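Long-range contacts in molybdopterin-guanine dinucleotide biosynthesis adapter protein (PDB 1NP6), which binds GTP, hydrolyses it weakly and may act as an adapter for efficient synthesis and use of the molybdopterin guanine dinucleotide cofactor: residues B[6-11]-B[101-107]; B[29-33]-B[158-163]; B[113-119]-B[131-137]. All blocks are in the same frame, centred on the assembly; numbering follows the deposited sequence.

Contact 1: B[6-11]-B[101-107]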
ATOM      1  N   ILE B   6     -12.663 -11.635  -9.241  1.00 53.16           N
ATOM      2  CA  ILE B   6     -11.556 -12.305  -9.930  1.00 50.67           C
ATOM      3  C   ILE B   6     -10.915 -13.475  -9.161  1.00 36.76           C
ATOM      4  O   ILE B   6     -10.848 -13.460  -7.931  1.00 37.54           O
ATOM      5  CB  ILE B   6     -10.484 -11.279 -10.463  1.00 48.02           C
ATOM      6  CG1 ILE B   6      -9.620 -10.710  -9.331  1.00 47.29           C
ATOM      7  CG2 ILE B   6     -11.143 -10.162 -11.261  1.00 44.15           C
ATOM      8  CD1 ILE B   6      -8.376 -10.003  -9.839  1.00 40.50           C
ATOM      9  N   PRO B   7     -10.446 -14.484  -9.901  1.00 40.78           N
ATOM     10  CA  PRO B   7      -9.881 -15.697  -9.300  1.00 39.79           C
ATOM     11  C   PRO B   7      -8.629 -15.464  -8.458  1.00 44.35           C
ATOM     12  O   PRO B   7      -7.715 -14.720  -8.859  1.00 37.79           O
ATOM     13  CB  PRO B   7      -9.527 -16.561 -10.519  1.00 35.42           C
ATOM     14  CG  PRO B   7     -10.315 -16.011 -11.636  1.00 37.59           C
ATOM     15  CD  PRO B   7     -10.426 -14.542 -11.377  1.00 46.18           C
ATOM     16  N   LEU B   8      -8.619 -16.106  -7.289  1.00 32.04           N
ATOM     17  CA  LEU B   8      -7.458 -16.230  -6.414  1.00 31.60           C
ATOM     18  C   LEU B   8      -6.828 -17.633  -6.567  1.00 37.12           C
ATOM     19  O   LEU B   8      -7.531 -18.651  -6.556  1.00 32.87           O
ATOM     20  CB  LEU B   8      -7.898 -16.010  -4.956  1.00 38.16           C
ATOM     21  CG  LEU B   8      -7.715 -14.652  -4.262  1.00 38.19           C
ATOM     22  CD1 LEU B   8      -8.460 -13.531  -4.976  1.00 42.01           C
ATOM     23  CD2 LEU B   8      -8.137 -14.723  -2.791  1.00 52.41           C
ATOM     24  N   LEU B   9      -5.504 -17.701  -6.703  1.00 27.34           N
ATOM     25  CA  LEU B   9      -4.810 -18.985  -6.865  1.00 24.69           C
ATOM     26  C   LEU B   9      -3.535 -19.058  -6.020  1.00 37.42           C
ATOM     27  O   LEU B   9      -2.615 -18.246  -6.190  1.00 34.30           O
ATOM     28  CB  LEU B   9      -4.463 -19.229  -8.351  1.00 39.69           C
ATOM     29  CG  LEU B   9      -3.688 -20.513  -8.696  1.00 36.17           C
ATOM     30  CD1 LEU B   9      -4.542 -21.786  -8.500  1.00 30.25           C
ATOM     31  CD2 LEU B   9      -3.152 -20.441 -10.125  1.00 34.65           C
ATOM     32  N   ALA B  10      -3.467 -20.031  -5.116  1.00 31.63           N
ATOM     33  CA  ALA B  10      -2.288 -20.178  -4.260  1.00 32.93           C
ATOM     34  C   ALA B  10      -1.279 -21.180  -4.820  1.00 28.40           C
ATOM     35  O   ALA B  10      -1.650 -22.140  -5.495  1.00 28.28           O
ATOM     36  CB  ALA B  10      -2.693 -20.587  -2.845  1.00 34.58           C
ATOM     37  N   PHE B  11      -0.010 -20.944  -4.505  1.00 30.27           N
ATOM     38  CA  PHE B  11       1.071 -21.881  -4.749  1.00 29.24           C
ATOM     39  C   PHE B  11       1.640 -22.305  -3.406  1.00 28.93           C
ATOM     40  O   PHE B  11       2.026 -21.462  -2.593  1.00 45.69           O
ATOM     41  CB  PHE B  11       2.161 -21.237  -5.630  1.00 31.66           C
ATOM     42  CG  PHE B  11       1.846 -21.304  -7.105  1.00 36.57           C
ATOM     43  CD1 PHE B  11       0.999 -20.377  -7.683  1.00 38.97           C
ATOM     44  CD2 PHE B  11       2.341 -22.334  -7.892  1.00 37.88           C
ATOM     45  CE1 PHE B  11       0.661 -20.459  -9.021  1.00 31.62           C
ATOM     46  CE2 PHE B  11       2.012 -22.417  -9.239  1.00 34.21           C
ATOM     47  CZ  PHE B  11       1.179 -21.478  -9.802  1.00 34.13           C
ATOM     48  N   LEU B 101      -6.920  -5.913 -12.881  1.00 43.83           N
ATOM     49  CA  LEU B 101      -6.280  -7.225 -12.678  1.00 46.48           C
ATOM     50  C   LEU B 101      -7.171  -8.345 -13.187  1.00 43.88           C
ATOM     51  O   LEU B 101      -8.395  -8.210 -13.199  1.00 38.64           O
ATOM     52  CB  LEU B 101      -5.958  -7.472 -11.191  1.00 36.96           C
ATOM     53  CG  LEU B 101      -4.951  -6.588 -10.430  1.00 42.82           C
ATOM     54  CD1 LEU B 101      -4.950  -6.956  -8.946  1.00 31.93           C
ATOM     55  CD2 LEU B 101      -3.494  -6.633 -10.986  1.00 29.27           C
ATOM     56  N   ASP B 102      -6.555  -9.461 -13.571  1.00 35.68           N
ATOM     57  CA  ASP B 102      -7.270 -10.649 -14.056  1.00 37.16           C
ATOM     58  C   ASP B 102      -7.194 -11.857 -13.123  1.00 35.21           C
ATOM     59  O   ASP B 102      -8.001 -12.774 -13.235  1.00 44.11           O
ATOM     60  CB  ASP B 102      -6.707 -11.066 -15.418  1.00 38.72           C
ATOM     61  CG  ASP B 102      -6.767  -9.947 -16.438  1.00 48.50           C
ATOM     62  OD1 ASP B 102      -7.865  -9.399 -16.647  1.00 40.65           O
ATOM     63  OD2 ASP B 102      -5.769  -9.539 -17.078  1.00 43.01           O
ATOM     64  N   LEU B 103      -6.208 -11.853 -12.224  1.00 34.44           N
ATOM     65  CA  LEU B 103      -5.796 -13.027 -11.465  1.00 38.50           C
ATOM     66  C   LEU B 103      -4.930 -12.588 -10.298  1.00 45.08           C
ATOM     67  O   LEU B 103      -4.006 -11.808 -10.482  1.00 34.21           O
ATOM     68  CB  LEU B 103      -4.957 -13.960 -12.353  1.00 40.13           C
ATOM     69  CG  LEU B 103      -4.247 -15.146 -11.703  1.00 40.54           C
ATOM     70  CD1 LEU B 103      -5.229 -16.327 -11.503  1.00 41.43           C
ATOM     71  CD2 LEU B 103      -3.045 -15.574 -12.523  1.00 49.27           C
ATOM     72  N   ILE B 104      -5.208 -13.102  -9.105  1.00 30.44           N
ATOM     73  CA  ILE B 104      -4.347 -12.820  -7.964  1.00 28.96           C
ATOM     74  C   ILE B 104      -3.658 -14.092  -7.475  1.00 40.98           C
ATOM     75  O   ILE B 104      -4.324 -15.048  -7.064  1.00 32.38           O
ATOM     76  CB  ILE B 104      -5.166 -12.129  -6.833  1.00 35.47           C
ATOM     77  CG1 ILE B 104      -5.690 -10.761  -7.293  1.00 30.50           C
ATOM     78  CG2 ILE B 104      -4.346 -11.974  -5.572  1.00 28.04           C
ATOM     79  CD1 ILE B 104      -6.852 -10.196  -6.417  1.00 35.57           C
ATOM     80  N   LEU B 105      -2.320 -14.094  -7.508  1.00 27.47           N
ATOM     81  CA  LEU B 105      -1.521 -15.202  -6.987  1.00 32.03           C
ATOM     82  C   LEU B 105      -1.266 -15.026  -5.485  1.00 33.04           C
ATOM     83  O   LEU B 105      -1.069 -13.898  -5.035  1.00 30.59           O
ATOM     84  CB  LEU B 105      -0.181 -15.322  -7.734  1.00 27.50           C
ATOM     85  CG  LEU B 105      -0.303 -15.457  -9.261  1.00 37.30           C
ATOM     86  CD1 LEU B 105       1.012 -15.125  -9.997  1.00 36.15           C
ATOM     87  CD2 LEU B 105      -0.784 -16.863  -9.631  1.00 47.88           C
ATOM     88  N   VAL B 106      -1.241 -16.139  -4.738  1.00 36.24           N
ATOM     89  CA  VAL B 106      -1.094 -16.109  -3.266  1.00 24.32           C
ATOM     90  C   VAL B 106      -0.003 -17.049  -2.776  1.00 24.27           C
ATOM     91  O   VAL B 106       0.032 -18.223  -3.163  1.00 31.30           O
ATOM     92  CB  VAL B 106      -2.436 -16.455  -2.555  1.00 36.73           C
ATOM     93  CG1 VAL B 106      -2.296 -16.322  -1.014  1.00 35.26           C
ATOM     94  CG2 VAL B 106      -3.552 -15.580  -3.092  1.00 31.81           C
ATOM     95  N   GLU B 107       0.885 -16.541  -1.916  1.00 29.10           N
ATOM     96  CA  GLU B 107       2.075 -17.283  -1.475  1.00 31.79           C
ATOM     97  C   GLU B 107       2.593 -16.959  -0.045  1.00 49.24           C
ATOM     98  O   GLU B 107       2.582 -15.807   0.387  1.00 46.44           O
ATOM     99  CB  GLU B 107       3.199 -17.018  -2.487  1.00 43.38           C
ATOM    100  CG  GLU B 107       4.585 -17.332  -1.978  1.00 58.64           C
ATOM    101  CD  GLU B 107       5.645 -16.569  -2.724  1.00 54.88           C
ATOM    102  OE1 GLU B 107       5.511 -15.333  -2.848  1.00 56.75           O
ATOM    103  OE2 GLU B 107       6.600 -17.217  -3.195  1.00 64.30           O
TER
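The carbonyl oxygen of I104 is held twice by the neighbouring strand: L9 N donates to it at 2.9 Å, and L8 CA leans in with a C-H...O contact at 3.4 Å. The next rungs repeat this double grip. L9 O takes V106 N at 2.9 Å, here with a more bent bond, and it also faces L105 CA. V106 O accepts from F11 N and has the C-H of A10 CA beside it, while I104 N gives a nearly straight bond (175°) to P7 O. This is parallel pairing, L8 with I104, L9 with L105 and A10 with V106.

Ahead of the first rung, I6 has CG1 between its backbone N and carbonyl carbon (chi1 74°), which sets CD1 against the segment 101-107. There the methyl lies 3.7 Å from L103 N, a buried amide that finds no partner in the model, and 3.8 Å from I104 CD1, the two isoleucines crossing at about a right angle. L8 and I104 lie side by side on one face of the sheet, against helix 89-95. On the other face L105 CD2 meets F11 at the ring edge, 3.9 Å from CE1, and L9 and L103 pack against W168 of helix 158-170. E107, at the strand's end, reaches T20 of the inferred GTP site. A central strand running into the P-loop, beside a parallel strand ending in an acidic residue, is consistent with the Walker A and Walker B strands of P-loop NTPases.

Contact 2: B[29-33]-B[158-163]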
ATOM      1  N   ALA B  29       5.757 -14.817 -17.775  1.00 28.79           N
ATOM      2  CA  ALA B  29       5.133 -15.659 -18.765  1.00 32.85           C
ATOM      3  C   ALA B  29       3.631 -15.399 -18.878  1.00 43.43           C
ATOM      4  O   ALA B  29       3.073 -15.378 -19.978  1.00 40.66           O
ATOM      5  CB  ALA B  29       5.401 -17.111 -18.460  1.00 40.61           C
ATOM      6  N   LEU B  30       2.975 -15.199 -17.740  1.00 40.49           N
ATOM      7  CA  LEU B  30       1.570 -14.807 -17.753  1.00 40.65           C
ATOM      8  C   LEU B  30       1.383 -13.426 -18.411  1.00 31.92           C
ATOM      9  O   LEU B  30       0.498 -13.242 -19.250  1.00 37.03           O
ATOM     10  CB  LEU B  30       0.986 -14.828 -16.327  1.00 33.55           C
ATOM     11  CG  LEU B  30       0.826 -16.211 -15.663  1.00 44.80           C
ATOM     12  CD1 LEU B  30       0.449 -16.087 -14.183  1.00 30.42           C
ATOM     13  CD2 LEU B  30      -0.170 -17.112 -16.410  1.00 35.20           C
ATOM     14  N   CYS B  31       2.222 -12.466 -18.014  1.00 32.62           N
ATOM     15  CA  CYS B  31       2.149 -11.103 -18.520  1.00 38.56           C
ATOM     16  C   CYS B  31       2.337 -11.072 -20.045  1.00 44.38           C
ATOM     17  O   CYS B  31       1.724 -10.254 -20.738  1.00 43.57           O
ATOM     18  CB  CYS B  31       3.216 -10.229 -17.854  1.00 40.30           C
ATOM     19  SG  CYS B  31       2.830  -9.670 -16.187  1.00 41.88           S
ATOM     20  N   ALA B  32       3.169 -11.976 -20.558  1.00 40.17           N
ATOM     21  CA  ALA B  32       3.417 -12.075 -22.004  1.00 51.00           C
ATOM     22  C   ALA B  32       2.164 -12.459 -22.795  1.00 54.05           C
ATOM     23  O   ALA B  32       2.023 -12.064 -23.948  1.00 56.54           O
ATOM     24  CB  ALA B  32       4.537 -13.054 -22.293  1.00 34.30           C
ATOM     25  N   ARG B  33       1.266 -13.232 -22.177  1.00 48.46           N
ATOM     26  CA  ARG B  33      -0.005 -13.618 -22.807  1.00 36.56           C
ATOM     27  C   ARG B  33      -1.128 -12.568 -22.637  1.00 33.49           C
ATOM     28  O   ARG B  33      -2.270 -12.779 -23.097  1.00 37.00           O
ATOM     29  CB  ARG B  33      -0.468 -14.984 -22.286  1.00 47.85           C
ATOM     30  CG  ARG B  33       0.418 -16.160 -22.662  1.00 42.76           C
ATOM     31  CD  ARG B  33       0.317 -17.326 -21.697  1.00 38.00           C
ATOM     32  NE  ARG B  33       1.420 -18.278 -21.832  1.00 45.66           N
ATOM     33  CZ  ARG B  33       1.359 -19.409 -22.521  1.00 44.77           C
ATOM     34  NH1 ARG B  33       0.249 -19.751 -23.157  1.00 62.92           N
ATOM     35  NH2 ARG B  33       2.412 -20.209 -22.578  1.00 46.41           N
ATOM     36  N   VAL B 158       7.686 -24.170 -17.597  1.00 39.52           N
ATOM     37  CA  VAL B 158       7.027 -22.904 -17.258  1.00 41.54           C
ATOM     38  C   VAL B 158       5.921 -22.458 -18.231  1.00 54.10           C
ATOM     39  O   VAL B 158       4.847 -22.007 -17.788  1.00 32.91           O
ATOM     40  CB  VAL B 158       8.060 -21.758 -17.041  1.00 46.92           C
ATOM     41  CG1 VAL B 158       7.368 -20.441 -16.687  1.00 47.13           C
ATOM     42  CG2 VAL B 158       9.064 -22.132 -15.957  1.00 47.64           C
ATOM     43  N   GLU B 159       6.174 -22.560 -19.540  1.00 32.58           N
ATOM     44  CA  GLU B 159       5.123 -22.269 -20.528  1.00 41.53           C
ATOM     45  C   GLU B 159       3.922 -23.223 -20.427  1.00 35.72           C
ATOM     46  O   GLU B 159       2.774 -22.812 -20.624  1.00 37.43           O
ATOM     47  CB  GLU B 159       5.667 -22.257 -21.969  1.00 43.25           C
ATOM     48  CG  GLU B 159       6.781 -21.247 -22.226  1.00 50.29           C
ATOM     49  CD  GLU B 159       6.327 -19.799 -22.100  1.00 61.67           C
ATOM     50  OE1 GLU B 159       5.171 -19.487 -22.478  1.00 61.16           O
ATOM     51  OE2 GLU B 159       7.132 -18.971 -21.613  1.00 50.38           O
ATOM     52  N   GLY B 160       4.194 -24.491 -20.136  1.00 34.25           N
ATOM     53  CA  GLY B 160       3.154 -25.479 -19.933  1.00 43.47           C
ATOM     54  C   GLY B 160       2.302 -25.119 -18.721  1.00 38.37           C
ATOM     55  O   GLY B 160       1.071 -25.237 -18.770  1.00 40.09           O
ATOM     56  N   LEU B 161       2.971 -24.674 -17.656  1.00 37.68           N
ATOM     57  CA  LEU B 161       2.321 -24.198 -16.426  1.00 40.39           C
ATOM     58  C   LEU B 161       1.443 -22.963 -16.691  1.00 42.65           C
ATOM     59  O   LEU B 161       0.310 -22.883 -16.217  1.00 28.87           O
ATOM     60  CB  LEU B 161       3.382 -23.921 -15.343  1.00 30.81           C
ATOM     61  CG  LEU B 161       2.925 -23.502 -13.935  1.00 49.37           C
ATOM     62  CD1 LEU B 161       1.863 -24.460 -13.371  1.00 31.06           C
ATOM     63  CD2 LEU B 161       4.119 -23.412 -12.998  1.00 47.36           C
ATOM     64  N   ALA B 162       1.960 -22.014 -17.471  1.00 28.27           N
ATOM     65  CA  ALA B 162       1.197 -20.835 -17.866  1.00 32.38           C
ATOM     66  C   ALA B 162      -0.049 -21.205 -18.692  1.00 29.78           C
ATOM     67  O   ALA B 162      -1.087 -20.564 -18.562  1.00 34.59           O
ATOM     68  CB  ALA B 162       2.098 -19.822 -18.638  1.00 35.22           C
ATOM     69  N   ASP B 163       0.054 -22.251 -19.509  1.00 33.47           N
ATOM     70  CA  ASP B 163      -1.069 -22.737 -20.300  1.00 40.65           C
ATOM     71  C   ASP B 163      -2.144 -23.319 -19.386  1.00 39.48           C
ATOM     72  O   ASP B 163      -3.332 -23.106 -19.617  1.00 38.57           O
ATOM     73  CB  ASP B 163      -0.633 -23.820 -21.294  1.00 43.85           C
ATOM     74  CG  ASP B 163       0.161 -23.263 -22.478  1.00 48.88           C
ATOM     75  OD1 ASP B 163       0.270 -22.032 -22.619  1.00 49.70           O
ATOM     76  OD2 ASP B 163       0.709 -23.996 -23.315  1.00 45.31           O
TER
HETATM   77  O   HOH W   1       3.755 -17.170 -21.843  1.00 54.22           O
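R33 reaches E159 because its CG lies anti to its own carbonyl carbon (chi1 -66°) and the chain then runs extended from CG to NE, while E159, with a similar first torsion, bends at chi2 (-66°), which turns its carboxylate back to meet the guanidinium. The two flat groups come out nearly parallel, their planes 18° apart, and R33 NH2 donates to E159 OE1 at 2.9 Å in a salt bridge. The bond is not a straight one, and it comes to the anti side of OE1, somewhat out of both planes.

A water locks the same corner. It accepts from R33 NE at 2.6 Å and donates to E159 OE1 at 2.8 Å and to A29 O at 2.7 Å, so OE1 is gripped by both NH2 and water, and the arginine is tied back to a backbone carbonyl of its own helix region. D163 probably adds a second carboxylate to the network, but it is modelled too close to R33 for its geometry to be trusted. A162 CB lies under the guanidinium end, 3.6 Å from R33 NE. The apolar touches are A29 CB at 4.3 Å and L30 CD2 at 4.2 Å from that same methyl, and V158 CG1 also touches A29 CB.

The small A29 and A162 let the helices come close, with CA of L30 and CA of A162 6.0 Å apart. L161 and A162 also press on L26. This is a helix-helix contact within one layer of an alpha/beta/alpha P-loop fold, the C-terminal helix 158-170 lying beside helix 19-32, which follows the P-loop.

Contact 3: B[113-119]-B[131-137]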
ATOM      1  N   GLU B 113      -6.931 -21.100   2.072  1.00 65.64           N
ATOM      2  CA  GLU B 113      -8.089 -21.942   1.780  1.00 60.91           C
ATOM      3  C   GLU B 113      -8.794 -21.588   0.466  1.00 67.52           C
ATOM      4  O   GLU B 113      -9.962 -21.172   0.459  1.00 62.62           O
ATOM      5  CB  GLU B 113      -9.054 -21.923   2.972  1.00 73.97           C
ATOM      6  CG  GLU B 113      -8.534 -22.676   4.195  1.00 81.47           C
ATOM      7  CD  GLU B 113      -7.737 -21.808   5.164  1.00 88.78           C
ATOM      8  OE1 GLU B 113      -7.148 -20.787   4.741  1.00 95.19           O
ATOM      9  OE2 GLU B 113      -7.690 -22.153   6.365  1.00 94.36           O
ATOM     10  N   ILE B 114      -8.069 -21.776  -0.646  1.00 53.69           N
ATOM     11  CA  ILE B 114      -8.554 -21.490  -2.009  1.00 46.40           C
ATOM     12  C   ILE B 114      -7.889 -22.434  -3.039  1.00 29.65           C
ATOM     13  O   ILE B 114      -6.991 -23.182  -2.677  1.00 44.09           O
ATOM     14  CB  ILE B 114      -8.276 -20.009  -2.377  1.00 54.75           C
ATOM     15  CG1 ILE B 114      -7.204 -19.399  -1.457  1.00 65.76           C
ATOM     16  CG2 ILE B 114      -9.564 -19.190  -2.319  1.00 66.62           C
ATOM     17  CD1 ILE B 114      -5.914 -19.002  -2.159  1.00 35.32           C
ATOM     18  N   ALA B 115      -8.352 -22.416  -4.291  1.00 32.39           N
ATOM     19  CA  ALA B 115      -7.703 -23.174  -5.379  1.00 45.04           C
ATOM     20  C   ALA B 115      -6.180 -23.070  -5.262  1.00 35.12           C
ATOM     21  O   ALA B 115      -5.659 -21.988  -4.971  1.00 30.23           O
ATOM     22  CB  ALA B 115      -8.158 -22.680  -6.738  1.00 37.11           C
ATOM     23  N   LYS B 116      -5.492 -24.195  -5.467  1.00 32.95           N
ATOM     24  CA  LYS B 116      -4.080 -24.303  -5.112  1.00 43.26           C
ATOM     25  C   LYS B 116      -3.297 -25.244  -6.030  1.00 36.86           C
ATOM     26  O   LYS B 116      -3.778 -26.324  -6.385  1.00 40.42           O
ATOM     27  CB  LYS B 116      -3.977 -24.818  -3.671  1.00 42.72           C
ATOM     28  CG  LYS B 116      -2.784 -24.332  -2.884  1.00 60.82           C
ATOM     29  CD  LYS B 116      -3.126 -24.168  -1.395  1.00 72.73           C
ATOM     30  CE  LYS B 116      -3.925 -25.354  -0.839  1.00 57.68           C
ATOM     31  NZ  LYS B 116      -3.990 -25.322   0.649  1.00 64.75           N
ATOM     32  N   ILE B 117      -2.081 -24.837  -6.393  1.00 37.88           N
ATOM     33  CA  ILE B 117      -1.116 -25.747  -7.025  1.00 27.94           C
ATOM     34  C   ILE B 117      -0.024 -26.038  -5.998  1.00 22.70           C
ATOM     35  O   ILE B 117       0.478 -25.124  -5.344  1.00 26.39           O
ATOM     36  CB  ILE B 117      -0.555 -25.130  -8.346  1.00 34.22           C
ATOM     37  CG1 ILE B 117      -1.691 -25.029  -9.370  1.00 36.03           C
ATOM     38  CG2 ILE B 117       0.658 -25.961  -8.885  1.00 31.36           C
ATOM     39  CD1 ILE B 117      -1.381 -24.186 -10.598  1.00 30.26           C
ATOM     40  N   VAL B 118       0.288 -27.322  -5.820  1.00 24.50           N
ATOM     41  CA  VAL B 118       1.271 -27.794  -4.848  1.00 30.40           C
ATOM     42  C   VAL B 118       2.539 -28.204  -5.616  1.00 32.48           C
ATOM     43  O   VAL B 118       2.448 -28.762  -6.690  1.00 35.22           O
ATOM     44  CB  VAL B 118       0.720 -29.002  -4.043  1.00 43.86           C
ATOM     45  CG1 VAL B 118       1.800 -29.673  -3.160  1.00 35.61           C
ATOM     46  CG2 VAL B 118      -0.454 -28.560  -3.194  1.00 40.97           C
ATOM     47  N   LEU B 119       3.704 -27.901  -5.061  1.00 34.02           N
ATOM     48  CA  LEU B 119       4.978 -28.183  -5.739  1.00 32.58           C
ATOM     49  C   LEU B 119       5.727 -29.317  -5.055  1.00 36.13           C
ATOM     50  O   LEU B 119       5.606 -29.492  -3.837  1.00 39.87           O
ATOM     51  CB  LEU B 119       5.843 -26.917  -5.778  1.00 25.98           C
ATOM     52  CG  LEU B 119       5.166 -25.574  -6.119  1.00 25.56           C
ATOM     53  CD1 LEU B 119       6.183 -24.457  -6.059  1.00 36.21           C
ATOM     54  CD2 LEU B 119       4.438 -25.559  -7.479  1.00 26.58           C
ATOM     55  N   LEU B 131       3.201 -35.679   0.977  1.00 41.08           N
ATOM     56  CA  LEU B 131       2.412 -34.581   0.404  1.00 58.45           C
ATOM     57  C   LEU B 131       0.965 -34.590   0.910  1.00 66.88           C
ATOM     58  O   LEU B 131       0.292 -35.626   0.867  1.00 58.86           O
ATOM     59  CB  LEU B 131       2.394 -34.658  -1.125  1.00 49.67           C
ATOM     60  CG  LEU B 131       3.610 -34.156  -1.902  1.00 51.24           C
ATOM     61  CD1 LEU B 131       3.455 -34.500  -3.375  1.00 55.97           C
ATOM     62  CD2 LEU B 131       3.832 -32.660  -1.714  1.00 50.56           C
ATOM     63  N   VAL B 132       0.495 -33.431   1.370  1.00 66.59           N
ATOM     64  CA  VAL B 132      -0.895 -33.264   1.808  1.00 59.28           C
ATOM     65  C   VAL B 132      -1.731 -32.594   0.705  1.00 60.37           C
ATOM     66  O   VAL B 132      -1.581 -31.403   0.428  1.00 66.04           O
ATOM     67  CB  VAL B 132      -1.009 -32.522   3.192  1.00 57.62           C
ATOM     68  CG1 VAL B 132      -0.239 -33.260   4.272  1.00 57.23           C
ATOM     69  CG2 VAL B 132      -0.524 -31.075   3.121  1.00 68.83           C
ATOM     70  N   ILE B 133      -2.592 -33.383   0.065  1.00 50.97           N
ATOM     71  CA  ILE B 133      -3.416 -32.923  -1.050  1.00 48.32           C
ATOM     72  C   ILE B 133      -4.895 -32.855  -0.659  1.00 54.62           C
ATOM     73  O   ILE B 133      -5.639 -33.817  -0.886  1.00 47.40           O
ATOM     74  CB  ILE B 133      -3.239 -33.848  -2.285  1.00 45.03           C
ATOM     75  CG1 ILE B 133      -1.760 -33.967  -2.680  1.00 60.79           C
ATOM     76  CG2 ILE B 133      -4.096 -33.348  -3.457  1.00 40.28           C
ATOM     77  CD1 ILE B 133      -1.479 -35.016  -3.751  1.00 70.55           C
ATOM     78  N   ASP B 134      -5.305 -31.718  -0.094  1.00 55.16           N
ATOM     79  CA  ASP B 134      -6.694 -31.480   0.323  1.00 66.24           C
ATOM     80  C   ASP B 134      -7.607 -31.154  -0.870  1.00 63.36           C
ATOM     81  O   ASP B 134      -7.175 -31.246  -2.025  1.00 58.50           O
ATOM     82  CB  ASP B 134      -6.761 -30.379   1.398  1.00 65.57           C
ATOM     83  CG  ASP B 134      -6.286 -29.027   0.890  1.00 75.30           C
ATOM     84  OD1 ASP B 134      -5.371 -28.446   1.509  1.00 76.71           O
ATOM     85  OD2 ASP B 134      -6.769 -28.462  -0.115  1.00 65.58           O
ATOM     86  N   ARG B 135      -8.854 -30.767  -0.593  1.00 52.59           N
ATOM     87  CA  ARG B 135      -9.865 -30.611  -1.650  1.00 50.42           C
ATOM     88  C   ARG B 135      -9.636 -29.411  -2.585  1.00 39.48           C
ATOM     89  O   ARG B 135     -10.201 -29.352  -3.682  1.00 44.93           O
ATOM     90  CB  ARG B 135     -11.282 -30.560  -1.060  1.00 52.61           C
ATOM     91  CG  ARG B 135     -11.541 -29.383  -0.142  1.00 55.79           C
ATOM     92  CD  ARG B 135     -12.902 -29.414   0.548  1.00 75.91           C
ATOM     93  NE  ARG B 135     -13.663 -28.190   0.303  1.00 78.18           N
ATOM     94  CZ  ARG B 135     -14.451 -27.987  -0.754  1.00 80.97           C
ATOM     95  NH1 ARG B 135     -14.599 -28.930  -1.678  1.00 59.95           N
ATOM     96  NH2 ARG B 135     -15.092 -26.834  -0.887  1.00 73.43           N
ATOM     97  N   HIS B 136      -8.812 -28.467  -2.145  1.00 47.87           N
ATOM     98  CA  HIS B 136      -8.551 -27.248  -2.913  1.00 44.16           C
ATOM     99  C   HIS B 136      -7.484 -27.380  -4.002  1.00 46.18           C
ATOM    100  O   HIS B 136      -7.343 -26.477  -4.821  1.00 40.51           O
ATOM    101  CB  HIS B 136      -8.182 -26.113  -1.960  1.00 33.90           C
ATOM    102  CG  HIS B 136      -9.321 -25.669  -1.096  1.00 60.10           C
ATOM    103  ND1 HIS B 136      -9.211 -25.543   0.271  1.00 68.10           N
ATOM    104  CD2 HIS B 136     -10.596 -25.336  -1.406  1.00 54.52           C
ATOM    105  CE1 HIS B 136     -10.370 -25.145   0.768  1.00 62.31           C
ATOM    106  NE2 HIS B 136     -11.226 -25.013  -0.228  1.00 59.13           N
ATOM    107  N   VAL B 137      -6.737 -28.484  -4.006  1.00 46.68           N
ATOM    108  CA  VAL B 137      -5.613 -28.663  -4.939  1.00 44.97           C
ATOM    109  C   VAL B 137      -6.107 -29.005  -6.354  1.00 47.32           C
ATOM    110  O   VAL B 137      -6.856 -29.963  -6.533  1.00 43.22           O
ATOM    111  CB  VAL B 137      -4.620 -29.752  -4.420  1.00 39.33           C
ATOM    112  CG1 VAL B 137      -3.464 -30.007  -5.414  1.00 39.62           C
ATOM    113  CG2 VAL B 137      -4.076 -29.379  -3.063  1.00 40.26           C
TER
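H136 lays its imidazole flat beneath the backbone of E113 and I114: E113 C stands 3.9 Å above the ring plane, displaced toward the rim, and R135 CG lies over the centre of the opposite face. H136 CB also sits 3.2 Å from I114 O. With an alanine here, the E113-I114 peptide would probably lose the flat surface it rests on and be freer to shift.

K116 and D134 meet at about a right angle. The lysine chain, bent at chi2 and chi3, carries NZ to D134 OD1 in a long salt bridge of 3.5 Å, and NZ also bonds to E112 O. D134 has CG between its backbone N and carbonyl carbon (chi1 63°), curling the carboxylate so that OD2 takes H136 N at 2.9 Å on its anti lone pair, an Asx turn.

Farther along, V118 crosses V137 at about a right angle, CG2 to CG2 3.7 Å, and slides past L131, whose CD2 touches V118 CG1 at 3.9 Å. Between these groups K116 N makes a weak bond to H136 O, and V137 CA points at K116 O, as parallel pairing of strands 116-120 and 137-142 begins.

The chemistry is thus divided: D134 serves the turn with one oxygen and the lysine with the other, so its charge is probably partly offset by the lysine at the exposed end, while at V118 the contact is made by valine and leucine methyls.

From the N terminus, 6-11 enters the central strand, and 29-33 ends the helix after the P-loop. Contact 1 closes first, when 101-107 returns alongside 6-11. Next, 113-119 pairs with 131-137, so contact 3 closes a short loop in series with contact 1. Contact 2 closes last, at 158-163; it crosses contact 1 and holds contact 3 nested inside its loop. Strand 8-12 lies between strands 103-107 and 116-120, and A10 joins contacts 1 and 3 through backbone bonds with A115 and I117. L103 touches L30, and L161 touches I117, so the helix pair of contact 2 rests on the sheet that the other two contacts build.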